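Local coordinates for Mll8374 protein (Mesorhizobium loti, PDB 3B5E), which probably hydrolyses carboxylic esters as a serine hydrolase of the alpha/beta-hydrolase fold, at residues L128-P133 / P146-V151. Sequence-based numbering, arbitrary orientation.
Sequences LMLLHP and PVLDHV
The C-terminal end of helix 120-131 meets the loop that follows strand 138-142 through apolar contacts, mainly Leu131 with Leu148 and Leu130 with Val151. Leu131 and Leu148 reach toward each other tip to tip: CD1 of Leu148 lies 3.9 Å from Leu131 CG, 4.1 Å from Leu131 CD1 and 4.0 Å from Leu131 CD2, so one methyl seats against the fork of the other leucine. The same Leu148 CD1 touches Leu130 CB more loosely, at 4.3 Å. In Leu131, CG is anti to the carbonyl carbon (chi1 -65°), which carries the fork toward the loop although the CB itself does not aim there. Leu130 does point at the loop, and its side chain passes that of Val151 at a slant. Val151 CG1, the methyl anti to the valine N (chi1 -173°), meets both branches of Leu130, CD2 at 3.6 Å and CD1 at 4.0 Å.

Helix 120-131 follows what is probably the nucleophile elbow of this alpha/beta-hydrolase fold, and the contact lies at the end of the helix remote from it. The last helical turn closes with His132 N bonded to Leu128 O at 2.8 Å, and His132 is the first residue to leave helical geometry. Beyond the apolar pairs, Leu130 O accepts a hydrogen bond from Thr154 OG1, while Gln85 of helix 85-106 bonds both Asp149 N and Val147 O.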
# COMPACT_ATOMS: atom_id res chain seq x y z
N LEU A 128 -5.41 -6.06 3.52
CA LEU A 128 -5.34 -7.05 2.46
C LEU A 128 -4.52 -8.24 2.92
O LEU A 128 -4.93 -9.39 2.73
CB LEU A 128 -4.78 -6.42 1.18
CG LEU A 128 -4.62 -7.30 -0.06
CD1 LEU A 128 -5.97 -7.85 -0.58
CD2 LEU A 128 -3.84 -6.53 -1.13
N MSE A 129 -3.35 -7.98 3.52
CA MSE A 129 -2.51 -9.06 4.05
C MSE A 129 -3.24 -9.94 5.08
O MSE A 129 -3.10 -11.15 5.06
CB MSE A 129 -1.23 -8.50 4.72
CG MSE A 129 -0.26 -7.85 3.76
SE MSE A 129 1.14 -6.85 4.76
CE MSE A 129 1.48 -8.18 6.00
N LEU A 130 -4.02 -9.31 5.96
CA LEU A 130 -4.65 -10.02 7.06
C LEU A 130 -5.93 -10.72 6.65
O LEU A 130 -6.25 -11.78 7.18
CB LEU A 130 -4.90 -9.06 8.21
CG LEU A 130 -3.60 -8.64 8.93
CD1 LEU A 130 -3.85 -7.35 9.67
CD2 LEU A 130 -3.09 -9.76 9.84
N LEU A 131 -6.63 -10.16 5.67
CA LEU A 131 -7.91 -10.68 5.26
C LEU A 131 -7.84 -11.60 4.02
O LEU A 131 -8.72 -12.44 3.84
CB LEU A 131 -8.88 -9.53 5.00
CG LEU A 131 -9.29 -8.66 6.19
CD1 LEU A 131 -10.04 -7.42 5.73
CD2 LEU A 131 -10.17 -9.42 7.22
N HIS A 132 -6.82 -11.44 3.17
CA HIS A 132 -6.71 -12.16 1.91
C HIS A 132 -5.31 -12.63 1.72
O HIS A 132 -4.59 -12.09 0.90
CB HIS A 132 -7.15 -11.28 0.76
CG HIS A 132 -8.58 -10.89 0.87
ND1 HIS A 132 -9.60 -11.71 0.46
CD2 HIS A 132 -9.17 -9.81 1.43
CE1 HIS A 132 -10.76 -11.13 0.72
NE2 HIS A 132 -10.53 -9.99 1.33
N PRO A 133 -4.90 -13.64 2.50
CA PRO A 133 -3.55 -14.14 2.40
C PRO A 133 -3.27 -14.83 1.06
O PRO A 133 -4.17 -15.32 0.38
CB PRO A 133 -3.47 -15.14 3.55
CG PRO A 133 -4.87 -15.57 3.77
CD PRO A 133 -5.69 -14.36 3.51
N PRO A 146 -3.15 0.55 12.77
CA PRO A 146 -4.15 -0.50 12.77
C PRO A 146 -5.54 0.08 12.53
O PRO A 146 -5.87 1.16 13.03
CB PRO A 146 -4.06 -1.10 14.20
CG PRO A 146 -2.73 -0.60 14.76
CD PRO A 146 -2.55 0.74 14.11
N VAL A 147 -6.32 -0.62 11.71
CA VAL A 147 -7.67 -0.19 11.30
C VAL A 147 -8.76 -1.25 11.47
O VAL A 147 -9.94 -0.92 11.45
CB VAL A 147 -7.71 0.33 9.83
CG1 VAL A 147 -6.75 1.51 9.66
CG2 VAL A 147 -7.36 -0.78 8.79
N LEU A 148 -8.37 -2.52 11.62
CA LEU A 148 -9.29 -3.63 11.72
C LEU A 148 -9.59 -3.87 13.18
O LEU A 148 -8.68 -3.99 13.97
CB LEU A 148 -8.71 -4.92 11.14
CG LEU A 148 -8.89 -5.21 9.67
CD1 LEU A 148 -8.27 -6.60 9.38
CD2 LEU A 148 -10.38 -5.14 9.31
N ASP A 149 -10.85 -3.97 13.53
CA ASP A 149 -11.22 -4.26 14.90
C ASP A 149 -11.03 -5.74 15.25
O ASP A 149 -10.64 -6.06 16.36
CB ASP A 149 -12.68 -3.90 15.18
CG ASP A 149 -12.94 -2.40 15.17
OD1 ASP A 149 -11.96 -1.60 15.20
OD2 ASP A 149 -14.15 -2.04 15.11
N HIS A 150 -11.36 -6.63 14.33
CA HIS A 150 -11.18 -8.05 14.54
C HIS A 150 -10.28 -8.57 13.42
O HIS A 150 -10.52 -8.32 12.23
CB HIS A 150 -12.53 -8.78 14.62
CG HIS A 150 -13.47 -8.20 15.65
ND1 HIS A 150 -13.11 -8.06 16.98
CD2 HIS A 150 -14.72 -7.70 15.54
CE1 HIS A 150 -14.11 -7.51 17.64
NE2 HIS A 150 -15.10 -7.28 16.80
N VAL A 151 -9.19 -9.21 13.83
CA VAL A 151 -8.18 -9.70 12.90
C VAL A 151 -8.30 -11.20 12.89
O VAL A 151 -8.32 -11.82 13.95
CB VAL A 151 -6.77 -9.27 13.35
CG1 VAL A 151 -5.76 -9.63 12.32
CG2 VAL A 151 -6.74 -7.75 13.64